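Local coordinates for putative methyl-accepting chemotaxis signal transduction protein (Campylobacter jejuni, PDB 6W3V) that probably acts as a chemoreceptor in chemotaxis signalling, its Cache-family sensor region binding phenylalanine, at residues 77-82 and 131-136. Sequence-based numbering, arbitrary orientation.
Sequences NALNVY and YLDTVL. With PHE (phenylalanine), chain C.
Asn80 and Asp133 come from opposite directions beside the bound phenylalanine, the amide ND2 donating to the carboxylate OD2 at 3.0 Å. The bond is bent, 139° at the hydrogen: OD2 lies close to the amide plane but is approached from above its own carboxylate plane, the two flat groups being turned 61° apart. From the opposite face Leu136 N donates to the same oxygen at 2.7 Å, while Val135 N closes an Asx turn onto OD1, so the carboxylate is fixed in rotation. With CG anti to the backbone N (chi1 166°), Asp133 presents OD1 to the ligand ammonium: PHE N donates to Asp133 OD1 (2.7 Å) and to Tyr131 OH (2.8 Å), the latter also bonded to Thr142. At the ligand carboxylate, Thr134 N donates almost straight to PHE O at 3.1 Å. The Tyr82 ring, its OH bonded to Asp160, lies under the ligand side chain, PHE CD2 sitting over its centre. Leu79 CG packs on Leu136 CD1 at 3.6 Å, and Asn80 OD1 is buried against Leu136 and Val135 methyls without a polar partner. Asn80 ND2 links Asp133 and Asp160, both bonded to the ligand, and so probably helps to position from the second shell carboxylates that complement the ammonium charge in this Cache-type pocket.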
loop_
_atom_site.group_PDB
_atom_site.type_symbol
_atom_site.label_atom_id
_atom_site.label_comp_id
_atom_site.label_asym_id
_atom_site.label_seq_id
_atom_site.Cartn_x
_atom_site.Cartn_y
_atom_site.Cartn_z
ATOM N N ASN A 77 2.991 11.106 -10.569
ATOM C CA ASN A 77 2.503 10.128 -11.551
ATOM C C ASN A 77 1.452 9.209 -10.916
ATOM O O ASN A 77 1.457 8.006 -11.105
ATOM C CB ASN A 77 3.657 9.290 -12.130
ATOM C CG ASN A 77 3.229 8.482 -13.353
ATOM O OD1 ASN A 77 2.346 8.900 -14.107
ATOM N ND2 ASN A 77 3.847 7.319 -13.548
ATOM N N ALA A 78 0.477 9.806 -10.232
ATOM C CA ALA A 78 -0.669 9.054 -9.737
ATOM C C ALA A 78 -1.579 8.679 -10.910
ATOM O O ALA A 78 -1.530 9.294 -11.984
ATOM C CB ALA A 78 -1.446 9.832 -8.705
ATOM N N LEU A 79 -2.425 7.666 -10.727
ATOM C CA LEU A 79 -3.340 7.229 -11.765
ATOM C C LEU A 79 -4.531 8.162 -11.829
ATOM O O LEU A 79 -4.950 8.527 -12.906
ATOM C CB LEU A 79 -3.785 5.788 -11.498
ATOM C CG LEU A 79 -4.460 5.137 -12.693
ATOM C CD1 LEU A 79 -3.427 4.944 -13.819
ATOM C CD2 LEU A 79 -5.134 3.821 -12.326
ATOM N N ASN A 80 -5.090 8.485 -10.678
ATOM C CA ASN A 80 -6.265 9.353 -10.574
ATOM C C ASN A 80 -6.107 10.162 -9.311
ATOM O O ASN A 80 -5.608 9.652 -8.318
ATOM C CB ASN A 80 -7.567 8.550 -10.434
ATOM C CG ASN A 80 -7.905 7.652 -11.610
ATOM O OD1 ASN A 80 -8.086 8.120 -12.747
ATOM N ND2 ASN A 80 -7.964 6.350 -11.344
ATOM N N VAL A 81 -6.594 11.414 -9.332
ATOM C CA VAL A 81 -6.714 12.238 -8.173
ATOM C C VAL A 81 -8.074 12.928 -8.279
ATOM O O VAL A 81 -8.418 13.433 -9.351
ATOM C CB VAL A 81 -5.584 13.269 -8.036
ATOM C CG1 VAL A 81 -5.776 14.192 -6.875
ATOM C CG2 VAL A 81 -4.219 12.598 -7.982
ATOM N N TYR A 82 -8.863 12.912 -7.201
ATOM C CA TYR A 82 -10.235 13.332 -7.316
ATOM C C TYR A 82 -10.737 13.890 -5.993
ATOM O O TYR A 82 -10.250 13.619 -4.917
ATOM C CB TYR A 82 -11.119 12.183 -7.813
ATOM C CG TYR A 82 -10.847 10.827 -7.182
ATOM C CD1 TYR A 82 -9.877 9.977 -7.723
ATOM C CD2 TYR A 82 -11.486 10.396 -6.033
ATOM C CE1 TYR A 82 -9.582 8.771 -7.159
ATOM C CE2 TYR A 82 -11.179 9.185 -5.442
ATOM C CZ TYR A 82 -10.271 8.330 -6.054
ATOM O OH TYR A 82 -10.015 7.127 -5.460
ATOM N N TYR A 131 -7.349 -2.771 -5.085
ATOM C CA TYR A 131 -8.599 -3.132 -5.766
ATOM C C TYR A 131 -8.542 -2.592 -7.197
ATOM O O TYR A 131 -7.709 -1.729 -7.510
ATOM C CB TYR A 131 -9.826 -2.565 -5.025
ATOM C CG TYR A 131 -9.883 -1.077 -5.128
ATOM C CD1 TYR A 131 -9.194 -0.256 -4.238
ATOM C CD2 TYR A 131 -10.758 -0.485 -6.029
ATOM C CE1 TYR A 131 -9.254 1.132 -4.363
ATOM C CE2 TYR A 131 -10.799 0.872 -6.181
ATOM C CZ TYR A 131 -10.063 1.682 -5.343
ATOM O OH TYR A 131 -10.128 3.029 -5.509
ATOM N N LEU A 132 -9.421 -3.120 -8.056
ATOM C CA LEU A 132 -9.528 -2.651 -9.439
ATOM C C LEU A 132 -10.231 -1.303 -9.578
ATOM O O LEU A 132 -11.438 -1.202 -9.388
ATOM C CB LEU A 132 -10.245 -3.671 -10.302
ATOM C CG LEU A 132 -10.170 -3.488 -11.827
ATOM C CD1 LEU A 132 -8.714 -3.597 -12.300
ATOM C CD2 LEU A 132 -11.081 -4.460 -12.588
ATOM N N ASP A 133 -9.488 -0.284 -9.975
ATOM C CA ASP A 133 -10.047 1.044 -10.241
ATOM C C ASP A 133 -11.016 0.909 -11.386
ATOM O O ASP A 133 -10.673 0.429 -12.470
ATOM C CB ASP A 133 -8.909 1.963 -10.636
ATOM C CG ASP A 133 -9.375 3.243 -11.239
ATOM O OD1 ASP A 133 -10.320 3.824 -10.672
ATOM O OD2 ASP A 133 -8.805 3.631 -12.309
ATOM N N THR A 134 -12.179 1.547 -11.190
ATOM C CA THR A 134 -13.198 1.491 -12.227
ATOM C C THR A 134 -12.964 2.495 -13.360
ATOM O O THR A 134 -13.509 2.335 -14.464
ATOM C CB THR A 134 -14.618 1.700 -11.669
ATOM O OG1 THR A 134 -14.666 2.969 -11.027
ATOM C CG2 THR A 134 -14.942 0.619 -10.651
ATOM N N VAL A 135 -12.217 3.555 -13.079
ATOM C CA VAL A 135 -11.990 4.591 -14.087
ATOM C C VAL A 135 -11.015 4.072 -15.171
ATOM O O VAL A 135 -11.327 4.067 -16.361
ATOM C CB VAL A 135 -11.494 5.916 -13.460
ATOM C CG1 VAL A 135 -11.093 6.903 -14.546
ATOM C CG2 VAL A 135 -12.579 6.544 -12.584
ATOM N N LEU A 136 -9.869 3.548 -14.742
ATOM C CA LEU A 136 -8.819 3.170 -15.680
ATOM C C LEU A 136 -8.545 1.649 -15.655
ATOM O O LEU A 136 -7.716 1.162 -16.407
ATOM C CB LEU A 136 -7.536 4.004 -15.467
ATOM C CG LEU A 136 -7.602 5.476 -15.966
ATOM C CD1 LEU A 136 -6.468 6.382 -15.466
ATOM C CD2 LEU A 136 -7.726 5.559 -17.488
HETATM N N PHE C . -10.311 4.277 -8.009
HETATM C CA PHE C . -11.604 4.962 -7.776
HETATM C C PHE C . -12.693 3.904 -7.671
HETATM O O PHE C . -12.641 2.931 -8.444
HETATM C CB PHE C . -11.904 5.877 -8.972
HETATM C CG PHE C . -13.151 6.658 -8.845
HETATM C CD1 PHE C . -14.335 6.082 -9.191
HETATM C CD2 PHE C . -13.122 7.958 -8.436
HETATM C CE1 PHE C . -15.504 6.806 -9.150
HETATM C CE2 PHE C . -14.288 8.654 -8.342
HETATM C CZ PHE C . -15.488 8.041 -8.599
HETATM O OXT PHE C . -13.610 4.052 -6.840
#